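Local coordinates for Oxidored_FMN domain-containing protein ([Pseudomonas] geniculata N1, PDB 6L6J) that acts as an amine oxidase on 6-hydroxypseudooxynicotine, an oxidoreductase that carries FMN, a [4Fe-4S] cluster and ADP, at residues Pro504-Pro509 and Asp611-Val616; Val523-Glu528 and Cys546-Val551; Gly515-Gly520 and Asp539-Ala544. All coordinates share one frame; numbering follows the deposited sequence.

Contact 1: Pro504-Pro509 and Asp611-Val616; sequences PHVLTP and DAVVLV
The imidazole of His505 presents an edge to the carbonyl of Asp611, with CD2 3.2 Å from Asp611 O and the oxygen near the ring plane. CG stands between the backbone N and the carbonyl carbon (chi1 78°), which swings the ring across to the neighbouring strand, where NE2 lies 4.1 Å from Val613 CG2. Val506 CG2 rests off-centre on one ring face. With His505 cut back to an alanine, Val613 CG2 and Val506 CG2 would probably lose the ring they pack on, and the Asp611 carbonyl its edge contact.

Beyond the ring, the strands run parallel. Leu507 is gripped twice: its N gives a bond to Val613 O at 2.8 Å, nearly in line with the carbonyl (C=O...N 173°), and its O accepts Leu615 N at 3.0 Å. The bond from Val613 N to His505 O is weak.

On the face of Val506 and Val613, Val506 CG1 reaches Leu615 CD1 at 3.7 Å, and Ile590 of strand 585-590 packs on His505, Val506 and Val613. On the face of Leu507 and Val614, Val614 CG1 lies 3.8 Å from Thr508 C, while Pro509 CG meets Val616 CG1 at 3.7 Å.

Further out, Thr508 is the N-cap of helix 509-513, its OG1 bonded to Glu510 N and its own N to Asp511 OD2, and Met533 packs on Pro509 and Val616. Strand 612-616 pairs along its other edge with strand 522-527. Two good backbone bonds flanked by aliphatic groups thus fix a short edge strand to an interior one, and Thr508, just past the strand, ties it to the helix that follows.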
loop_
_atom_site.group_PDB
_atom_site.type_symbol
_atom_site.label_atom_id
_atom_site.label_comp_id
_atom_site.label_asym_id
_atom_site.label_seq_id
_atom_site.Cartn_x
_atom_site.Cartn_y
_atom_site.Cartn_z
ATOM N N PRO A 504 31.640 -2.238 -23.421
ATOM C CA PRO A 504 30.794 -3.438 -23.448
ATOM C C PRO A 504 30.521 -4.080 -22.075
ATOM O O PRO A 504 29.581 -4.841 -21.978
ATOM C CB PRO A 504 31.601 -4.418 -24.320
ATOM C CG PRO A 504 33.042 -3.962 -24.136
ATOM C CD PRO A 504 32.938 -2.455 -24.087
ATOM N N HIS A 505 31.328 -3.770 -21.056
ATOM C CA HIS A 505 31.102 -4.281 -19.675
ATOM C C HIS A 505 29.941 -3.513 -19.005
ATOM O O HIS A 505 29.480 -3.963 -17.915
ATOM C CB HIS A 505 32.418 -4.281 -18.873
ATOM C CG HIS A 505 32.826 -2.945 -18.351
ATOM N ND1 HIS A 505 33.130 -1.890 -19.190
ATOM C CD2 HIS A 505 32.971 -2.488 -17.083
ATOM C CE1 HIS A 505 33.438 -0.838 -18.456
ATOM N NE2 HIS A 505 33.337 -1.174 -17.160
ATOM N N VAL A 506 29.486 -2.399 -19.612
ATOM C CA VAL A 506 28.371 -1.547 -19.086
ATOM C C VAL A 506 27.021 -2.123 -19.545
ATOM O O VAL A 506 26.855 -2.400 -20.751
ATOM C CB VAL A 506 28.525 -0.074 -19.494
ATOM C CG1 VAL A 506 27.413 0.792 -18.907
ATOM C CG2 VAL A 506 29.882 0.482 -19.094
ATOM N N LEU A 507 26.088 -2.287 -18.606
ATOM C CA LEU A 507 24.758 -2.903 -18.841
ATOM C C LEU A 507 23.646 -1.967 -18.345
ATOM O O LEU A 507 23.929 -0.956 -17.669
ATOM C CB LEU A 507 24.695 -4.235 -18.089
ATOM C CG LEU A 507 25.888 -5.176 -18.279
ATOM C CD1 LEU A 507 25.853 -6.304 -17.261
ATOM C CD2 LEU A 507 25.927 -5.731 -19.695
ATOM N N THR A 508 22.413 -2.338 -18.668
ATOM C CA THR A 508 21.152 -1.696 -18.224
ATOM C C THR A 508 20.254 -2.783 -17.653
ATOM O O THR A 508 20.518 -3.968 -17.854
ATOM C CB THR A 508 20.445 -1.003 -19.392
ATOM O OG1 THR A 508 19.554 -1.950 -19.977
ATOM C CG2 THR A 508 21.397 -0.470 -20.441
ATOM N N PRO A 509 19.172 -2.427 -16.923
ATOM C CA PRO A 509 18.208 -3.416 -16.449
ATOM C C PRO A 509 17.698 -4.374 -17.532
ATOM O O PRO A 509 17.332 -5.461 -17.167
ATOM C CB PRO A 509 17.060 -2.549 -15.909
ATOM C CG PRO A 509 17.731 -1.277 -15.462
ATOM C CD PRO A 509 18.859 -1.074 -16.452
ATOM N N ASP A 611 34.119 -4.819 -12.483
ATOM C CA ASP A 611 34.252 -5.669 -13.686
ATOM C C ASP A 611 33.007 -5.457 -14.549
ATOM O O ASP A 611 33.136 -5.461 -15.785
ATOM C CB ASP A 611 34.541 -7.111 -13.275
ATOM C CG ASP A 611 35.889 -7.250 -12.579
ATOM O OD1 ASP A 611 36.895 -6.723 -13.143
ATOM O OD2 ASP A 611 35.922 -7.851 -11.473
ATOM N N ALA A 612 31.850 -5.236 -13.926
ATOM C CA ALA A 612 30.598 -4.833 -14.610
ATOM C C ALA A 612 30.012 -3.579 -13.941
ATOM O O ALA A 612 30.479 -3.182 -12.819
ATOM C CB ALA A 612 29.617 -5.972 -14.616
ATOM N N VAL A 613 29.040 -2.967 -14.630
ATOM C CA VAL A 613 28.360 -1.702 -14.220
ATOM C C VAL A 613 26.925 -1.774 -14.718
ATOM O O VAL A 613 26.766 -1.933 -15.950
ATOM C CB VAL A 613 29.070 -0.469 -14.812
ATOM C CG1 VAL A 613 28.265 0.808 -14.593
ATOM C CG2 VAL A 613 30.489 -0.311 -14.276
ATOM N N VAL A 614 25.928 -1.687 -13.830
ATOM C CA VAL A 614 24.515 -1.585 -14.296
ATOM C C VAL A 614 24.046 -0.149 -14.033
ATOM O O VAL A 614 24.062 0.291 -12.852
ATOM C CB VAL A 614 23.578 -2.645 -13.685
ATOM C CG1 VAL A 614 22.290 -2.749 -14.482
ATOM C CG2 VAL A 614 24.236 -4.014 -13.588
ATOM N N LEU A 615 23.729 0.572 -15.115
ATOM C CA LEU A 615 23.097 1.912 -15.075
ATOM C C LEU A 615 21.564 1.764 -15.004
ATOM O O LEU A 615 20.963 1.253 -15.957
ATOM C CB LEU A 615 23.547 2.700 -16.309
ATOM C CG LEU A 615 25.051 2.956 -16.426
ATOM C CD1 LEU A 615 25.392 3.623 -17.744
ATOM C CD2 LEU A 615 25.572 3.806 -15.276
ATOM N N VAL A 616 20.975 2.182 -13.880
ATOM C CA VAL A 616 19.499 2.242 -13.649
ATOM C C VAL A 616 19.124 3.717 -13.446
ATOM O O VAL A 616 19.138 4.179 -12.277
ATOM C CB VAL A 616 19.065 1.366 -12.449
ATOM C CG1 VAL A 616 17.606 0.963 -12.567
ATOM C CG2 VAL A 616 19.925 0.123 -12.278
#

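Contact 2: Val523-Glu528 and Cys546-Val551; sequences VIVYDE and CKVTYV
Val548 is a two-pronged bump set between Val523 and Val525: its CG2 lies 3.9 Å from Val523 CG1, and its CG1 3.9 Å from Val525 CG2. Val523 CG1 stands between its own backbone N and carbonyl carbon, a placement that also brings it to 3.6 Å from Cys546 CB. Leu541 of helix 533-542 packs on both Val525 and Val548 and covers this face.

On the opposite face the same strand again supplies the bump, Val551. Its CG2 meets Ile524 CG2 at 3.9 Å while its CG1 lies against Tyr526 CD1, also at 3.9 Å, so that the valine fills the notch between isoleucine and tyrosine. Val582 of the next strand packs on Val551 and Thr549, and Tyr526 OH ends on His494 NE2.

The two strands belong to a beta-alpha-beta unit of the Rossmann-like alpha/beta domain, with helix 533-542 as the crossover connection. Their axes are 4.9 Å apart at a 20° angle, and five backbone hydrogen bonds stitch them in parallel, from Val523 N to Lys547 O at one end to Asp527 N to Val551 O at the other.

At that second end the Tyr550 ring reaches diagonally across to Asp527. Asp527 CG is anti to its backbone N (chi1 -176°), which carries the carboxylate out so that OD2 lies in the ring plane at the hydroxyl edge. Asp527 CB touches the same ring, 3.5 Å from Tyr550 CE2. Tyr550 OH donates to OD2, although the modelled separation is implausibly short and its exact value doubtful. Carboxylate and ring planes are turned 61° apart. The other carboxylate oxygen, OD1, accepts the backbone N of Asp529 and of Tyr530, while Ser558 N bonds to Tyr550 OH.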
loop_
_atom_site.group_PDB
_atom_site.type_symbol
_atom_site.label_atom_id
_atom_site.label_comp_id
_atom_site.label_asym_id
_atom_site.label_seq_id
_atom_site.Cartn_x
_atom_site.Cartn_y
_atom_site.Cartn_z
ATOM N N VAL A 523 30.639 -5.725 -9.382
ATOM C CA VAL A 523 29.676 -4.974 -10.236
ATOM C C VAL A 523 29.115 -3.808 -9.415
ATOM O O VAL A 523 28.752 -4.007 -8.217
ATOM C CB VAL A 523 28.579 -5.887 -10.815
ATOM C CG1 VAL A 523 27.963 -6.773 -9.752
ATOM C CG2 VAL A 523 27.498 -5.099 -11.527
ATOM N N ILE A 524 29.107 -2.629 -10.045
ATOM C CA ILE A 524 28.462 -1.389 -9.526
ATOM C C ILE A 524 27.081 -1.251 -10.165
ATOM O O ILE A 524 26.986 -1.248 -11.426
ATOM C CB ILE A 524 29.327 -0.145 -9.784
ATOM C CG1 ILE A 524 30.462 -0.053 -8.758
ATOM C CG2 ILE A 524 28.460 1.101 -9.788
ATOM C CD1 ILE A 524 31.493 1.004 -9.067
ATOM N N VAL A 525 26.052 -1.159 -9.325
ATOM C CA VAL A 525 24.662 -0.822 -9.759
ATOM C C VAL A 525 24.449 0.622 -9.361
ATOM O O VAL A 525 24.596 0.912 -8.171
ATOM C CB VAL A 525 23.592 -1.746 -9.149
ATOM C CG1 VAL A 525 22.228 -1.504 -9.753
ATOM C CG2 VAL A 525 23.971 -3.206 -9.307
ATOM N N TYR A 526 24.222 1.484 -10.351
ATOM C CA TYR A 526 24.052 2.949 -10.177
ATOM C C TYR A 526 22.562 3.249 -10.271
ATOM O O TYR A 526 21.946 2.932 -11.319
ATOM C CB TYR A 526 24.889 3.697 -11.211
ATOM C CG TYR A 526 24.964 5.193 -11.035
ATOM C CD1 TYR A 526 25.279 5.770 -9.814
ATOM C CD2 TYR A 526 24.787 6.034 -12.122
ATOM C CE1 TYR A 526 25.382 7.145 -9.682
ATOM C CE2 TYR A 526 24.897 7.408 -12.007
ATOM C CZ TYR A 526 25.185 7.964 -10.781
ATOM O OH TYR A 526 25.271 9.321 -10.679
ATOM N N ASP A 527 22.004 3.754 -9.169
ATOM C CA ASP A 527 20.558 4.030 -9.002
ATOM C C ASP A 527 20.320 5.539 -9.105
ATOM O O ASP A 527 20.665 6.252 -8.151
ATOM C CB ASP A 527 20.046 3.455 -7.682
ATOM C CG ASP A 527 18.555 3.617 -7.518
ATOM O OD1 ASP A 527 17.889 3.883 -8.555
ATOM O OD2 ASP A 527 18.078 3.472 -6.360
ATOM N N GLU A 528 19.777 5.972 -10.246
ATOM C CA GLU A 528 19.196 7.319 -10.489
ATOM C C GLU A 528 17.678 7.192 -10.740
ATOM O O GLU A 528 17.083 8.164 -11.256
ATOM C CB GLU A 528 19.871 7.955 -11.706
ATOM C CG GLU A 528 21.205 8.592 -11.390
ATOM C CD GLU A 528 21.123 10.076 -11.098
ATOM O OE1 GLU A 528 20.757 10.828 -12.017
ATOM O OE2 GLU A 528 21.405 10.467 -9.952
ATOM N N CYS A 546 28.172 -12.533 -7.884
ATOM C CA CYS A 546 28.880 -11.225 -8.041
ATOM C C CYS A 546 28.974 -10.522 -6.682
ATOM O O CYS A 546 28.029 -10.626 -5.900
ATOM C CB CYS A 546 28.198 -10.271 -9.011
ATOM S SG CYS A 546 27.785 -11.008 -10.606
ATOM N N LYS A 547 30.095 -9.853 -6.420
ATOM C CA LYS A 547 30.229 -8.852 -5.335
ATOM C C LYS A 547 29.591 -7.553 -5.845
ATOM O O LYS A 547 30.147 -6.968 -6.787
ATOM C CB LYS A 547 31.697 -8.679 -4.936
ATOM C CG LYS A 547 32.010 -7.456 -4.075
ATOM C CD LYS A 547 31.550 -7.555 -2.632
ATOM C CE LYS A 547 31.373 -6.196 -1.977
ATOM N NZ LYS A 547 31.169 -6.298 -0.510
ATOM N N VAL A 548 28.459 -7.149 -5.249
ATOM C CA VAL A 548 27.686 -5.938 -5.651
ATOM C C VAL A 548 28.008 -4.765 -4.718
ATOM O O VAL A 548 27.974 -4.967 -3.489
ATOM C CB VAL A 548 26.166 -6.215 -5.691
ATOM C CG1 VAL A 548 25.390 -4.990 -6.149
ATOM C CG2 VAL A 548 25.838 -7.395 -6.584
ATOM N N THR A 549 28.249 -3.586 -5.301
ATOM C CA THR A 549 28.134 -2.279 -4.608
ATOM C C THR A 549 26.922 -1.516 -5.173
ATOM O O THR A 549 26.898 -1.226 -6.382
ATOM C CB THR A 549 29.424 -1.453 -4.729
ATOM O OG1 THR A 549 30.480 -2.108 -4.030
ATOM C CG2 THR A 549 29.318 -0.064 -4.147
ATOM N N TYR A 550 25.965 -1.164 -4.322
ATOM C CA TYR A 550 24.808 -0.300 -4.696
ATOM C C TYR A 550 25.213 1.157 -4.465
ATOM O O TYR A 550 25.594 1.488 -3.312
ATOM C CB TYR A 550 23.554 -0.658 -3.885
ATOM C CG TYR A 550 22.447 0.356 -3.999
ATOM C CD1 TYR A 550 22.366 1.446 -3.142
ATOM C CD2 TYR A 550 21.494 0.248 -4.995
ATOM C CE1 TYR A 550 21.347 2.375 -3.255
ATOM C CE2 TYR A 550 20.470 1.173 -5.120
ATOM C CZ TYR A 550 20.403 2.245 -4.256
ATOM O OH TYR A 550 19.408 3.162 -4.406
ATOM N N VAL A 551 25.123 1.987 -5.514
ATOM C CA VAL A 551 25.616 3.401 -5.531
ATOM C C VAL A 551 24.450 4.300 -5.936
ATOM O O VAL A 551 23.901 4.030 -7.038
ATOM C CB VAL A 551 26.792 3.573 -6.512
ATOM C CG1 VAL A 551 27.299 5.013 -6.556
ATOM C CG2 VAL A 551 27.942 2.621 -6.227
#

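Contact 3: Gly515-Gly520 and Asp539-Ala544; sequences GRLPEG and DRLARA
Leu517 and Pro518 meet Leu541 and Ala544 through carbon alone. Leu517 points at the helix and offers CD2, which touches Ala544 CB at 3.7 Å; its CG is a looser 4.4 Å from Leu541 CD2. Pro518 follows with the flank of its ring: CD lies 3.7 Å from Leu541 CD2, the two side chains crossing at about a right angle. Leu541 CD2 therefore serves both residues of the loop. Leu541 is buried, reaching on to Val523, Val525 and Val614 of the sheet below, and Pro518 rests on Ala612.

A second kind of contact sets an aliphatic group over a charged plane. Arg540 leaves the helix with CG anti to its backbone N (chi1 179°) and then bends at chi2 (76°), which turns a guanidinium face to Leu517, these side chains too crossing roughly at right angles. Leu517 CD2 sits over one face of that group, displaced toward its rim, 3.8 Å from both Arg540 CZ and NH1. The same methyl thus has the flat cation on one flank and the Ala544 methyl on another.

The salt bridges do not join the loop to the helix end. Arg543 NE forms a salt bridge to Asp539 OD1 at 2.6 Å, one helical turn back, and Asp539 OD2 is paired with Arg435. In the loop, Arg516 forms salt bridges with Asp511 and Asp514.

The backbone supplies the turns. Gly515, with phi at 71°, closes helix 509-513 in a Schellman motif and sends the chain into the loop that leads to strand 522-527; Arg543 N bonds to Asp539 O. With the salt bridges of Asp539, Arg543 and Arg516 made elsewhere, loop and helix end meet by van der Waals packing, the guanidinium of Arg540 serving as a flat surface under Leu517 CD2.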
loop_
_atom_site.group_PDB
_atom_site.type_symbol
_atom_site.label_atom_id
_atom_site.label_comp_id
_atom_site.label_asym_id
_atom_site.label_seq_id
_atom_site.Cartn_x
_atom_site.Cartn_y
_atom_site.Cartn_z
ATOM N N GLY A 515 18.286 -12.084 -18.322
ATOM C CA GLY A 515 19.134 -13.108 -17.685
ATOM C C GLY A 515 20.524 -13.173 -18.300
ATOM O O GLY A 515 21.084 -14.274 -18.313
ATOM N N ARG A 516 21.044 -12.045 -18.794
ATOM C CA ARG A 516 22.394 -11.922 -19.403
ATOM C C ARG A 516 23.320 -11.253 -18.381
ATOM O O ARG A 516 23.501 -10.025 -18.444
ATOM C CB ARG A 516 22.321 -11.142 -20.720
ATOM C CG ARG A 516 21.740 -11.936 -21.886
ATOM C CD ARG A 516 22.121 -11.338 -23.234
ATOM N NE ARG A 516 21.787 -9.916 -23.267
ATOM C CZ ARG A 516 20.609 -9.405 -23.619
ATOM N NH1 ARG A 516 19.619 -10.196 -24.006
ATOM N NH2 ARG A 516 20.428 -8.095 -23.584
ATOM N N LEU A 517 23.877 -12.050 -17.468
ATOM C CA LEU A 517 24.551 -11.567 -16.238
ATOM C C LEU A 517 26.055 -11.597 -16.432
ATOM O O LEU A 517 26.552 -12.444 -17.170
ATOM C CB LEU A 517 24.166 -12.464 -15.065
ATOM C CG LEU A 517 22.857 -12.118 -14.377
ATOM C CD1 LEU A 517 21.691 -12.145 -15.356
ATOM C CD2 LEU A 517 22.616 -13.084 -13.229
ATOM N N PRO A 518 26.806 -10.710 -15.733
ATOM C CA PRO A 518 28.259 -10.791 -15.695
ATOM C C PRO A 518 28.594 -12.080 -14.936
ATOM O O PRO A 518 27.897 -12.362 -13.979
ATOM C CB PRO A 518 28.752 -9.528 -14.966
ATOM C CG PRO A 518 27.512 -8.895 -14.361
ATOM C CD PRO A 518 26.291 -9.626 -14.888
ATOM N N GLU A 519 29.598 -12.823 -15.414
ATOM C CA GLU A 519 29.908 -14.215 -14.980
ATOM C C GLU A 519 30.162 -14.190 -13.473
ATOM O O GLU A 519 29.547 -14.981 -12.733
ATOM C CB GLU A 519 31.126 -14.780 -15.722
ATOM C CG GLU A 519 30.953 -16.231 -16.154
ATOM C CD GLU A 519 30.300 -16.392 -17.520
ATOM O OE1 GLU A 519 30.862 -15.853 -18.510
ATOM O OE2 GLU A 519 29.229 -17.043 -17.596
ATOM N N GLY A 520 31.036 -13.295 -13.037
ATOM C CA GLY A 520 31.292 -13.087 -11.609
ATOM C C GLY A 520 31.898 -11.724 -11.382
ATOM O O GLY A 520 31.424 -10.745 -12.000
ATOM N N ASP A 539 20.252 -7.527 -5.876
ATOM C CA ASP A 539 19.864 -8.803 -5.229
ATOM C C ASP A 539 20.130 -9.942 -6.210
ATOM O O ASP A 539 20.839 -10.874 -5.843
ATOM C CB ASP A 539 18.406 -8.784 -4.780
ATOM C CG ASP A 539 18.126 -9.735 -3.633
ATOM O OD1 ASP A 539 18.532 -10.908 -3.729
ATOM O OD2 ASP A 539 17.552 -9.281 -2.634
ATOM N N ARG A 540 19.578 -9.845 -7.414
ATOM C CA ARG A 540 19.754 -10.840 -8.501
ATOM C C ARG A 540 21.242 -11.133 -8.681
ATOM O O ARG A 540 21.598 -12.320 -8.818
ATOM C CB ARG A 540 19.150 -10.296 -9.796
ATOM C CG ARG A 540 19.294 -11.215 -10.994
ATOM C CD ARG A 540 18.304 -12.351 -10.918
ATOM N NE ARG A 540 18.389 -13.165 -12.124
ATOM C CZ ARG A 540 19.115 -14.284 -12.253
ATOM N NH1 ARG A 540 19.827 -14.758 -11.229
ATOM N NH2 ARG A 540 19.097 -14.924 -13.419
ATOM N N LEU A 541 22.070 -10.083 -8.676
ATOM C CA LEU A 541 23.509 -10.151 -9.018
ATOM C C LEU A 541 24.305 -10.744 -7.859
ATOM O O LEU A 541 25.243 -11.540 -8.118
ATOM C CB LEU A 541 24.019 -8.750 -9.328
ATOM C CG LEU A 541 23.607 -8.156 -10.670
ATOM C CD1 LEU A 541 23.883 -6.663 -10.667
ATOM C CD2 LEU A 541 24.341 -8.829 -11.825
ATOM N N ALA A 542 24.005 -10.350 -6.624
ATOM C CA ALA A 542 24.702 -10.911 -5.443
ATOM C C ALA A 542 24.426 -12.432 -5.416
ATOM O O ALA A 542 25.394 -13.230 -5.255
ATOM C CB ALA A 542 24.283 -10.198 -4.173
ATOM N N ARG A 543 23.180 -12.824 -5.677
ATOM C CA ARG A 543 22.729 -14.240 -5.682
ATOM C C ARG A 543 23.339 -15.034 -6.838
ATOM O O ARG A 543 23.203 -16.231 -6.810
ATOM C CB ARG A 543 21.208 -14.339 -5.846
ATOM C CG ARG A 543 20.418 -13.872 -4.641
ATOM C CD ARG A 543 18.972 -14.221 -4.881
ATOM N NE ARG A 543 18.053 -13.394 -4.114
ATOM C CZ ARG A 543 16.778 -13.685 -3.904
ATOM N NH1 ARG A 543 16.272 -14.798 -4.413
ATOM N NH2 ARG A 543 16.029 -12.860 -3.189
ATOM N N ALA A 544 23.862 -14.380 -7.872
ATOM C CA ALA A 544 24.564 -15.054 -8.988
ATOM C C ALA A 544 26.033 -15.303 -8.608
ATOM O O ALA A 544 26.699 -16.063 -9.340
ATOM C CB ALA A 544 24.441 -14.241 -10.246
#

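All three contacts lie in one Rossmann-like alpha/beta region, their centres 9 to 11 Å apart. Contacts 1 and 2 share a sheet: Val614 N is 2.7 Å from Ile524 O and Val614 O 2.8 Å from Tyr526 N, both probable hydrogen bonds. Contact 3 covers one side of that sheet, Pro518 CG lying 3.6 Å from Ala612 CB, and its helix end leads into contact 2, both being nested in the loop closed by contact 1. Contact 1 stays about 12 Å from the bound ADP, measured from the Pro509 side chain, and about 9 Å from the side chain of Arg426, which binds it; contacts 2 and 3 lie away from the cofactor and ADP sites.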